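Local coordinates for uncharacterized protein (Bacteroides ovatus, PDB 4IRT) that is of unknown function but, as a BNR-repeat protein of the beta-propeller clan, has been put forward as a putative neuraminidase, at residues A[194-199]-A[204-209]; A[169-172]-A[178-181]; A[268-273]-A[290-295]; A[209-214]-A[222-227]. One frame throughout, in Å; residues are numbered along the deposited sequence.

Contact 1 of 4, residues A[194-199]-A[204-209]; sequences SWVWRE and ETNHDI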
# COMPACT_ATOMS: atom_id res chain seq x y z
N SER A 194 -7.31 8.36 1.94
CA SER A 194 -7.63 9.02 0.66
C SER A 194 -8.13 7.97 -0.34
O SER A 194 -7.89 6.75 -0.18
CB SER A 194 -6.43 9.77 0.08
OG SER A 194 -5.31 8.93 -0.06
N TRP A 195 -8.84 8.45 -1.36
CA TRP A 195 -9.46 7.57 -2.34
C TRP A 195 -9.81 8.29 -3.61
O TRP A 195 -9.87 9.50 -3.63
CB TRP A 195 -10.70 6.88 -1.76
CG TRP A 195 -11.89 7.73 -1.49
CD1 TRP A 195 -13.00 7.88 -2.32
CD2 TRP A 195 -12.17 8.48 -0.30
NE1 TRP A 195 -13.93 8.69 -1.71
CE2 TRP A 195 -13.46 9.07 -0.48
CE3 TRP A 195 -11.46 8.76 0.87
CZ2 TRP A 195 -14.02 9.93 0.47
CZ3 TRP A 195 -12.05 9.61 1.85
CH2 TRP A 195 -13.31 10.17 1.63
N VAL A 196 -10.06 7.51 -4.65
CA VAL A 196 -10.64 7.99 -5.91
C VAL A 196 -11.99 7.29 -6.05
O VAL A 196 -12.22 6.19 -5.49
CB VAL A 196 -9.76 7.66 -7.14
CG1 VAL A 196 -8.33 8.17 -6.91
CG2 VAL A 196 -9.79 6.18 -7.47
N TRP A 197 -12.89 7.96 -6.74
CA TRP A 197 -14.12 7.34 -7.09
C TRP A 197 -13.94 6.59 -8.38
O TRP A 197 -13.15 6.99 -9.24
CB TRP A 197 -15.20 8.38 -7.30
CG TRP A 197 -15.55 9.16 -6.07
CD1 TRP A 197 -15.39 10.51 -5.90
CD2 TRP A 197 -16.18 8.68 -4.87
NE1 TRP A 197 -15.87 10.88 -4.66
CE2 TRP A 197 -16.36 9.78 -4.01
CE3 TRP A 197 -16.62 7.42 -4.44
CZ2 TRP A 197 -16.98 9.66 -2.74
CZ3 TRP A 197 -17.23 7.31 -3.20
CH2 TRP A 197 -17.39 8.43 -2.36
N ARG A 198 -14.68 5.49 -8.53
CA ARG A 198 -14.83 4.92 -9.87
C ARG A 198 -16.31 4.83 -10.16
O ARG A 198 -17.05 4.11 -9.49
CB ARG A 198 -14.22 3.54 -10.04
CG ARG A 198 -14.24 3.21 -11.53
CD ARG A 198 -13.75 1.84 -11.89
NE ARG A 198 -12.30 1.74 -11.80
CZ ARG A 198 -11.64 0.65 -12.11
NH1 ARG A 198 -12.30 -0.40 -12.60
NH2 ARG A 198 -10.32 0.59 -11.96
N GLU A 199 -16.73 5.51 -11.21
CA GLU A 199 -18.12 5.72 -11.47
C GLU A 199 -18.85 4.46 -11.96
O GLU A 199 -19.95 4.20 -11.50
CB GLU A 199 -18.27 6.89 -12.44
CG GLU A 199 -19.56 7.65 -12.30
CD GLU A 199 -19.90 8.12 -10.88
OE1 GLU A 199 -19.03 8.40 -10.04
OE2 GLU A 199 -21.08 8.28 -10.63
N GLU A 204 -11.37 3.99 -16.94
CA GLU A 204 -11.40 5.40 -17.36
C GLU A 204 -12.44 6.26 -16.65
O GLU A 204 -12.44 7.48 -16.84
CB GLU A 204 -11.57 5.53 -18.89
CG GLU A 204 -12.89 5.01 -19.43
CD GLU A 204 -12.88 3.54 -19.82
OE1 GLU A 204 -12.03 2.75 -19.29
OE2 GLU A 204 -13.77 3.17 -20.66
N THR A 205 -13.32 5.63 -15.87
CA THR A 205 -14.33 6.33 -15.12
C THR A 205 -13.90 6.62 -13.67
O THR A 205 -14.71 7.07 -12.86
CB THR A 205 -15.73 5.63 -15.17
OG1 THR A 205 -15.75 4.45 -14.35
CG2 THR A 205 -16.11 5.28 -16.60
N ASN A 206 -12.62 6.37 -13.34
CA ASN A 206 -12.03 6.89 -12.11
C ASN A 206 -12.08 8.43 -12.16
O ASN A 206 -11.90 9.04 -13.23
CB ASN A 206 -10.55 6.52 -11.98
CG ASN A 206 -10.29 5.06 -11.69
OD1 ASN A 206 -11.17 4.29 -11.22
ND2 ASN A 206 -9.04 4.66 -11.94
N HIS A 207 -12.36 9.04 -11.02
CA HIS A 207 -12.29 10.48 -10.91
C HIS A 207 -12.10 10.93 -9.48
O HIS A 207 -12.58 10.28 -8.55
CB HIS A 207 -13.54 11.12 -11.52
CG HIS A 207 -14.83 10.70 -10.88
ND1 HIS A 207 -15.43 11.43 -9.88
CD2 HIS A 207 -15.65 9.66 -11.13
CE1 HIS A 207 -16.57 10.85 -9.53
NE2 HIS A 207 -16.73 9.76 -10.28
N ASP A 208 -11.40 12.07 -9.34
CA ASP A 208 -11.19 12.79 -8.08
C ASP A 208 -10.28 12.07 -7.07
O ASP A 208 -10.08 10.86 -7.14
CB ASP A 208 -12.54 13.12 -7.41
CG ASP A 208 -13.41 14.02 -8.28
OD1 ASP A 208 -12.91 15.06 -8.78
OD2 ASP A 208 -14.60 13.68 -8.47
N ILE A 209 -9.69 12.87 -6.19
CA ILE A 209 -8.97 12.41 -5.01
C ILE A 209 -9.57 13.05 -3.78
O ILE A 209 -9.57 14.30 -3.65
CB ILE A 209 -7.45 12.72 -5.09
CG1 ILE A 209 -6.87 12.19 -6.41
CG2 ILE A 209 -6.73 12.12 -3.88
CD1 ILE A 209 -5.36 12.35 -6.59
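His207 and Trp197 face each other as an antiparallel hydrogen-bonded pair. Trp197 N donates to His207 O at 3.0 Å, and His207 N returns a bond to Trp197 O at 2.8 Å. Two residues on, Glu199 N donates to Thr205 O at 3.0 Å, from above the carbonyl plane. Thr205 OG1 is taken up by the turn itself, bonded to His202 O and Thr200 N.

The imidazole of His207 uses both nitrogens. NE2 gives a bond of 2.7 Å to Glu199 OE1, nearly in the ring plane, on the anti side of the carboxylate. ND1 gives one of 2.8 Å to Asp208 OD2. With CG between the backbone N and the carbonyl carbon (chi1 59°), the ring lies against Trp197, whose CB sits over one face in a CH-pi contact. Glu199 OE2 has its own mate, a salt bridge to Arg177.

On the other face of the hairpin, Arg198 NE meets Asn206 OD1 at 2.8 Å in the guanidinium plane. Arg198 NH2 and Asn206 ND2 both bond Asn252 OD1. Asp208 O is buried with no hydrogen-bond partner in the model; Val196 CA makes a CA-H...O contact with it at 3.2 Å.

The bonds close the hairpin of strands 191-198 and 206-214. A carboxylate at each nitrogen would be expected to fix the rotation of the imidazole.

Contact 2 of 4, residues A[169-172]-A[178-181]; sequences ILID and NAYW. With EDO (1,2-ethanediol), chain K.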
# COMPACT_ATOMS: atom_id res chain seq x y z
N ILE A 169 -19.80 1.19 7.53
CA ILE A 169 -19.88 2.04 6.34
C ILE A 169 -19.21 3.40 6.56
O ILE A 169 -19.76 4.31 7.21
CB ILE A 169 -21.32 2.23 5.84
CG1 ILE A 169 -22.09 0.89 5.82
CG2 ILE A 169 -21.28 2.82 4.44
CD1 ILE A 169 -23.45 0.97 5.17
N LEU A 170 -18.03 3.53 5.97
CA LEU A 170 -17.23 4.73 6.07
C LEU A 170 -17.32 5.55 4.80
O LEU A 170 -17.54 6.75 4.86
CB LEU A 170 -15.78 4.34 6.36
CG LEU A 170 -14.79 5.47 6.55
CD1 LEU A 170 -15.27 6.49 7.57
CD2 LEU A 170 -13.46 4.87 7.00
N ILE A 171 -17.16 4.88 3.65
CA ILE A 171 -17.29 5.50 2.33
C ILE A 171 -18.50 4.87 1.66
O ILE A 171 -18.59 3.64 1.57
CB ILE A 171 -16.04 5.32 1.47
CG1 ILE A 171 -14.79 5.88 2.14
CG2 ILE A 171 -16.19 6.01 0.13
CD1 ILE A 171 -13.51 5.51 1.41
N ASP A 172 -19.44 5.71 1.23
CA ASP A 172 -20.71 5.26 0.70
C ASP A 172 -20.74 5.53 -0.80
O ASP A 172 -20.76 6.68 -1.23
CB ASP A 172 -21.85 6.02 1.40
CG ASP A 172 -23.23 5.46 1.09
OD1 ASP A 172 -23.37 4.48 0.31
OD2 ASP A 172 -24.20 6.02 1.66
N ASN A 178 -18.04 2.88 -7.00
CA ASN A 178 -17.07 2.28 -6.13
C ASN A 178 -16.05 3.34 -5.71
O ASN A 178 -15.95 4.42 -6.31
CB ASN A 178 -16.36 1.11 -6.84
CG ASN A 178 -17.25 -0.10 -7.05
OD1 ASN A 178 -17.56 -0.47 -8.17
ND2 ASN A 178 -17.65 -0.71 -5.98
N ALA A 179 -15.26 2.99 -4.71
CA ALA A 179 -14.05 3.73 -4.32
C ALA A 179 -12.85 2.79 -4.29
O ALA A 179 -13.03 1.58 -4.10
CB ALA A 179 -14.25 4.35 -2.97
N TYR A 180 -11.65 3.36 -4.48
CA TYR A 180 -10.38 2.70 -4.25
C TYR A 180 -9.56 3.61 -3.38
O TYR A 180 -9.35 4.77 -3.73
CB TYR A 180 -9.64 2.42 -5.55
CG TYR A 180 -10.37 1.42 -6.38
CD1 TYR A 180 -10.15 0.05 -6.20
CD2 TYR A 180 -11.29 1.83 -7.31
CE1 TYR A 180 -10.86 -0.88 -6.96
CE2 TYR A 180 -12.00 0.91 -8.07
CZ TYR A 180 -11.78 -0.44 -7.88
OH TYR A 180 -12.51 -1.33 -8.64
N TRP A 181 -9.11 3.05 -2.26
CA TRP A 181 -8.53 3.83 -1.18
C TRP A 181 -7.11 3.42 -0.84
O TRP A 181 -6.65 2.38 -1.24
CB TRP A 181 -9.41 3.72 0.08
CG TRP A 181 -9.66 2.29 0.51
CD1 TRP A 181 -8.86 1.49 1.24
CD2 TRP A 181 -10.83 1.51 0.19
NE1 TRP A 181 -9.44 0.23 1.39
CE2 TRP A 181 -10.66 0.23 0.76
CE3 TRP A 181 -11.98 1.77 -0.55
CZ2 TRP A 181 -11.60 -0.78 0.60
CZ3 TRP A 181 -12.92 0.80 -0.68
CH2 TRP A 181 -12.72 -0.49 -0.12
C1 EDO K . -17.35 2.63 -1.60
O1 EDO K . -18.23 1.59 -2.04
C2 EDO K . -16.33 2.07 -0.60
O2 EDO K . -16.94 1.67 0.63
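Ile171 points its side chain at Ala179 and Trp181, and its two branches divide the work. The short branch, CG2, meets Ala179 CB at 4.0 Å. The long branch carries CD1 toward the indole of Trp181, where CE3 is the nearest ring atom at 4.5 Å. This approach is oblique to the ring.

The torsions explain the split. CG1 of Ile171 stands anti to the carbonyl carbon (chi1 -58°), which sends CD1 to Trp181 and leaves CG2 facing Ala179. On the other side, a chi1 of 55° brings the six-membered part of the Trp181 indole round toward Ile171.

No hydrogen bond joins the two segments directly, and the protein-to-protein contact is light and apolar. A 1,2-ethanediol, probably from the crystallisation liquor, lies between them. Its O2 donates to Ile171 O at 2.7 Å. Its C2 approaches Trp181 CZ3 at 3.6 Å, again obliquely, and its C1 lies 3.8 Å from Ala179 CB. The diol is also bonded to Leu151 N and Gly149 O.

Segment 169-172 belongs to the loop that follows strand 162-167, the last of one four-stranded sheet. Segment 178-181 begins strand 178-185, the first of the next. Ile171 also touches Leu151 on strand 151-157, and Trp195 and Trp197 on strand 191-198. The contact thus lies between two successive sheets.

Contact 3 of 4, residues A[268-273]-A[290-295]; sequences TYWREP and WHQRQI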
# COMPACT_ATOMS: atom_id res chain seq x y z
N THR A 268 0.42 9.41 -6.86
CA THR A 268 -0.38 8.81 -7.90
C THR A 268 0.09 9.31 -9.26
O THR A 268 1.21 9.84 -9.38
CB THR A 268 -1.91 9.03 -7.68
OG1 THR A 268 -2.64 8.27 -8.64
CG2 THR A 268 -2.30 10.52 -7.83
N TYR A 269 -0.74 9.09 -10.29
CA TYR A 269 -0.47 9.62 -11.61
C TYR A 269 -1.75 9.94 -12.40
O TYR A 269 -2.82 9.42 -12.12
CB TYR A 269 0.48 8.74 -12.43
CG TYR A 269 0.01 7.33 -12.82
CD1 TYR A 269 -0.94 7.14 -13.82
CD2 TYR A 269 0.56 6.21 -12.21
CE1 TYR A 269 -1.35 5.86 -14.18
CE2 TYR A 269 0.17 4.91 -12.56
CZ TYR A 269 -0.78 4.74 -13.53
OH TYR A 269 -1.19 3.48 -13.91
N TRP A 270 -1.62 10.87 -13.34
CA TRP A 270 -2.65 11.23 -14.31
C TRP A 270 -2.02 12.12 -15.40
O TRP A 270 -0.91 12.62 -15.24
CB TRP A 270 -3.86 11.91 -13.60
CG TRP A 270 -3.56 13.32 -13.05
CD1 TRP A 270 -3.55 14.50 -13.75
CD2 TRP A 270 -3.31 13.68 -11.68
NE1 TRP A 270 -3.27 15.55 -12.91
CE2 TRP A 270 -3.12 15.08 -11.64
CE3 TRP A 270 -3.26 12.96 -10.49
CZ2 TRP A 270 -2.86 15.75 -10.46
CZ3 TRP A 270 -2.97 13.64 -9.31
CH2 TRP A 270 -2.78 15.01 -9.31
N ARG A 271 -2.73 12.31 -16.52
CA ARG A 271 -2.19 13.12 -17.64
C ARG A 271 -2.53 14.61 -17.58
O ARG A 271 -3.52 15.03 -16.96
CB ARG A 271 -2.63 12.56 -19.01
CG ARG A 271 -4.11 12.74 -19.35
CD ARG A 271 -4.41 12.28 -20.79
NE ARG A 271 -5.85 12.36 -21.03
CZ ARG A 271 -6.51 13.47 -21.38
NH1 ARG A 271 -5.86 14.62 -21.57
NH2 ARG A 271 -7.83 13.46 -21.50
N GLU A 272 -1.68 15.41 -18.19
CA GLU A 272 -2.03 16.81 -18.49
C GLU A 272 -3.19 16.88 -19.50
O GLU A 272 -3.35 15.98 -20.34
CB GLU A 272 -0.81 17.56 -19.04
CG GLU A 272 0.33 17.71 -18.07
CD GLU A 272 -0.04 18.58 -16.89
OE1 GLU A 272 -0.72 18.09 -15.95
OE2 GLU A 272 0.36 19.77 -16.90
N PRO A 273 -4.00 17.96 -19.44
CA PRO A 273 -5.12 18.06 -20.37
C PRO A 273 -4.67 18.05 -21.83
O PRO A 273 -5.28 17.35 -22.65
CB PRO A 273 -5.80 19.39 -20.01
CG PRO A 273 -5.02 19.99 -18.90
CD PRO A 273 -4.00 19.01 -18.42
N TRP A 290 -4.42 22.49 -0.11
CA TRP A 290 -3.95 21.38 -0.95
C TRP A 290 -3.09 21.91 -2.11
O TRP A 290 -3.31 23.00 -2.63
CB TRP A 290 -5.11 20.56 -1.51
CG TRP A 290 -5.82 19.72 -0.49
CD1 TRP A 290 -7.00 20.01 0.14
CD2 TRP A 290 -5.40 18.45 0.01
NE1 TRP A 290 -7.34 19.01 0.98
CE2 TRP A 290 -6.38 18.03 0.93
CE3 TRP A 290 -4.30 17.63 -0.23
CZ2 TRP A 290 -6.28 16.84 1.62
CZ3 TRP A 290 -4.22 16.45 0.42
CH2 TRP A 290 -5.20 16.06 1.33
N HIS A 291 -2.07 21.13 -2.45
CA HIS A 291 -1.13 21.45 -3.52
C HIS A 291 -0.91 20.21 -4.36
O HIS A 291 -1.19 19.11 -3.91
CB HIS A 291 0.24 21.86 -2.93
CG HIS A 291 0.17 22.95 -1.92
ND1 HIS A 291 0.14 24.29 -2.27
CD2 HIS A 291 0.16 22.92 -0.56
CE1 HIS A 291 0.09 25.03 -1.17
NE2 HIS A 291 0.10 24.22 -0.12
N GLN A 292 -0.42 20.41 -5.58
CA GLN A 292 -0.06 19.33 -6.46
C GLN A 292 1.26 19.66 -7.14
O GLN A 292 1.56 20.84 -7.37
CB GLN A 292 -1.13 19.13 -7.55
CG GLN A 292 -1.35 20.37 -8.43
CD GLN A 292 -2.30 20.14 -9.60
OE1 GLN A 292 -2.20 19.16 -10.33
NE2 GLN A 292 -3.19 21.11 -9.83
N ARG A 293 2.05 18.64 -7.42
CA ARG A 293 3.21 18.81 -8.30
C ARG A 293 3.36 17.59 -9.19
O ARG A 293 3.01 16.45 -8.82
CB ARG A 293 4.49 19.05 -7.48
CG ARG A 293 4.49 20.31 -6.62
CD ARG A 293 4.77 21.58 -7.41
NE ARG A 293 4.97 22.72 -6.52
CZ ARG A 293 3.97 23.42 -6.00
NH1 ARG A 293 2.72 23.08 -6.32
NH2 ARG A 293 4.20 24.45 -5.20
N GLN A 294 3.88 17.85 -10.38
CA GLN A 294 4.25 16.81 -11.34
C GLN A 294 5.73 16.44 -11.10
O GLN A 294 6.60 17.30 -10.96
CB GLN A 294 4.07 17.32 -12.75
CG GLN A 294 4.40 16.32 -13.84
CD GLN A 294 4.16 16.89 -15.23
OE1 GLN A 294 3.32 17.77 -15.41
NE2 GLN A 294 4.87 16.36 -16.22
N ILE A 295 6.00 15.15 -11.08
CA ILE A 295 7.28 14.63 -10.64
C ILE A 295 8.26 14.46 -11.79
O ILE A 295 9.41 14.85 -11.64
CB ILE A 295 7.13 13.25 -9.94
CG1 ILE A 295 6.07 13.29 -8.85
CG2 ILE A 295 8.47 12.78 -9.38
CD1 ILE A 295 6.29 14.30 -7.75
O HOH W 1 1.86 19.80 -14.49
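Two strands of one four-stranded antiparallel sheet, 264-271 and 290-294, meet here through side chains alone, because strand 278-285 runs between them. Trp270 presents the edge of its indole to Gln292. CZ2 lies 3.5 Å from Gln292 OE1, which sits near the ring plane. The amide plane is turned 49° from the ring. Gln292 comes at about a right angle to the indole, its chain extended beyond CG. A chi1 of 69° turns the benzo edge of Trp270 to the glutamine.

The second link is bridged by water. Glu272 CD and Gln294 OE1 are 3.8 Å apart, and no direct hydrogen bond joins the two side chains. Water 1 donates to Glu272 OE2 at 2.8 Å and to Gln294 OE1 at 2.7 Å. Glu272 OE1 has a separate partner, a salt bridge to Arg281 on the intervening strand. Gln294 NE2 is bonded to Thr296 O. Arg281 also makes a cation-pi contact with Trp270.

With an alanine in place of Glu272, Arg281 is likely to lose its carboxylate mate, and the water its acceptor on this side of the contact.

Nearby, Trp290 packs edge-to-face with Tyr211. Four-stranded antiparallel sheets of this kind are the blades of a beta-propeller, consistent with the clan of this protein.

Contact 4 of 4, residues A[209-214]-A[222-227]; sequences ICYARS and YKTSGE. With EDO (1,2-ethanediol), chain M.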
# COMPACT_ATOMS: atom_id res chain seq x y z
N ILE A 209 -9.69 12.87 -6.19
CA ILE A 209 -8.97 12.41 -5.01
C ILE A 209 -9.57 13.05 -3.78
O ILE A 209 -9.57 14.30 -3.65
CB ILE A 209 -7.45 12.72 -5.09
CG1 ILE A 209 -6.87 12.19 -6.41
CG2 ILE A 209 -6.73 12.12 -3.88
CD1 ILE A 209 -5.36 12.35 -6.59
N CYS A 210 -10.04 12.22 -2.87
CA CYS A 210 -10.74 12.67 -1.66
C CYS A 210 -9.95 12.28 -0.40
O CYS A 210 -9.07 11.43 -0.46
CB CYS A 210 -12.15 12.06 -1.60
SG CYS A 210 -13.25 12.55 -2.97
N TYR A 211 -10.29 12.86 0.74
CA TYR A 211 -9.46 12.72 1.94
C TYR A 211 -10.29 12.78 3.21
O TYR A 211 -11.24 13.53 3.29
CB TYR A 211 -8.43 13.84 1.97
CG TYR A 211 -7.59 13.84 3.22
CD1 TYR A 211 -6.49 12.98 3.35
CD2 TYR A 211 -7.88 14.69 4.27
CE1 TYR A 211 -5.73 12.97 4.50
CE2 TYR A 211 -7.13 14.66 5.44
CZ TYR A 211 -6.04 13.83 5.54
OH TYR A 211 -5.24 13.82 6.67
N ALA A 212 -9.89 12.01 4.21
CA ALA A 212 -10.40 12.14 5.55
C ALA A 212 -9.35 11.67 6.53
O ALA A 212 -8.44 10.94 6.14
CB ALA A 212 -11.66 11.32 5.72
N ARG A 213 -9.46 12.12 7.77
CA ARG A 213 -8.58 11.62 8.85
C ARG A 213 -9.29 11.46 10.18
O ARG A 213 -10.27 12.12 10.45
CB ARG A 213 -7.34 12.49 9.00
CG ARG A 213 -7.62 13.97 9.26
CD ARG A 213 -6.31 14.65 9.64
NE ARG A 213 -6.36 16.12 9.64
CZ ARG A 213 -5.63 16.90 8.87
NH1 ARG A 213 -4.79 16.40 7.97
NH2 ARG A 213 -5.74 18.21 9.01
N SER A 214 -8.76 10.58 11.01
CA SER A 214 -9.35 10.28 12.31
C SER A 214 -8.28 10.33 13.38
O SER A 214 -7.21 9.71 13.24
CB SER A 214 -9.96 8.89 12.35
OG SER A 214 -10.45 8.61 13.66
N TYR A 222 -12.53 13.60 10.23
CA TYR A 222 -12.42 15.05 10.01
C TYR A 222 -11.89 15.42 8.64
O TYR A 222 -11.17 14.65 8.01
CB TYR A 222 -11.51 15.67 11.09
CG TYR A 222 -12.23 15.75 12.43
CD1 TYR A 222 -12.32 14.64 13.27
CD2 TYR A 222 -12.85 16.94 12.85
CE1 TYR A 222 -12.99 14.71 14.48
CE2 TYR A 222 -13.50 17.02 14.07
CZ TYR A 222 -13.58 15.90 14.88
OH TYR A 222 -14.27 15.95 16.08
N LYS A 223 -12.23 16.63 8.21
CA LYS A 223 -11.60 17.25 7.06
C LYS A 223 -10.40 18.04 7.57
O LYS A 223 -10.31 18.35 8.76
CB LYS A 223 -12.58 18.19 6.37
CG LYS A 223 -13.86 17.51 5.88
CD LYS A 223 -14.65 18.43 4.96
CE LYS A 223 -15.90 17.76 4.42
NZ LYS A 223 -16.58 18.49 3.31
N THR A 224 -9.49 18.38 6.65
CA THR A 224 -8.32 19.19 6.98
C THR A 224 -8.72 20.56 7.55
O THR A 224 -7.99 21.15 8.38
CB THR A 224 -7.44 19.49 5.76
OG1 THR A 224 -8.22 20.16 4.77
CG2 THR A 224 -6.80 18.21 5.19
N SER A 225 -9.84 21.07 7.06
CA SER A 225 -10.33 22.37 7.42
C SER A 225 -11.06 22.36 8.78
O SER A 225 -11.54 23.40 9.22
CB SER A 225 -11.23 22.93 6.30
OG SER A 225 -12.13 21.94 5.79
N GLY A 226 -11.14 21.20 9.42
CA GLY A 226 -11.60 21.10 10.80
C GLY A 226 -13.01 20.58 11.03
O GLY A 226 -13.36 20.25 12.16
N GLU A 227 -13.82 20.49 9.97
CA GLU A 227 -15.18 19.99 10.14
C GLU A 227 -15.15 18.49 10.46
O GLU A 227 -14.40 17.72 9.86
CB GLU A 227 -16.05 20.22 8.90
CG GLU A 227 -16.15 21.67 8.45
CD GLU A 227 -15.03 22.09 7.50
OE1 GLU A 227 -13.98 21.40 7.42
OE2 GLU A 227 -15.19 23.14 6.85
C1 EDO M . -8.90 18.70 11.62
O1 EDO M . -8.56 17.50 10.88
C2 EDO M . -7.75 19.23 12.47
O2 EDO M . -6.62 19.52 11.64
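The guanidinium of Arg213 has Thr224 CA over one face, 3.4 Å from NH2, and 1,2-ethanediol O1 at its edge. The diol is probably from the crystallisation liquor. Arg213 NE bonds its O1 at 2.9 Å and NH2 its O2 at 3.1 Å; both donors thus hold the small molecule. O1 in turn donates to Lys223 O. The phenol ring of Tyr211 meets Thr224 obliquely, with CE2 3.6 Å from CG2. The Tyr222 ring has Arg213 O and Gly226 O near its plane, at the edge.

Arg213 starts with CG over its own main chain (chi1 57°) and then runs extended to NE. That carries the guanidinium across Thr224 at about a right angle. Its NH1 bonds Tyr211 OH at 2.9 Å, tilted 24° from the guanidinium plane. The same hydroxyl is also bonded to His192 ND1.

The backbones form a single antiparallel bridge between Arg213 and Tyr222. Tyr222 N gives a bond of 2.7 Å to Arg213 O, and Arg213 N one of 3.1 Å to Tyr222 O. The bridge closes residues 215-221, the first part of the loop between strands 206-214 and 239-242. A type I beta turn follows from Lys223 to Gly226, closed by Gly226 N to Lys223 O.

A methionine replacing Arg213 would probably leave Tyr211 OH without this donor and Thr224 without the flat group that lies against it. Thr224 OG1 is bonded to Glu239, on strand 239-242.

Overall arrangement
From the N terminus, contact 2 comes first. It closes the short loop from strand 162-167 into strand 178-185, at the start of a four-stranded sheet. Contact 1 follows, closing the hairpin of strands 191-198 and 206-214. Backbone bonds from Val196 and Arg198 tie it to Tyr180 and Asn178 of contact 2. Contact 4 shares Ile209 with contact 1, continues along strand 206-214 and closes the first part of the long loop after it. Contact 3 comes last and spans strands 264-271 and 290-294 of the next sheet. No contact nests or crosses; all run in series. Ile209 packs on Thr268 and Trp270, and Tyr211 on Trp290, joining the two sheets.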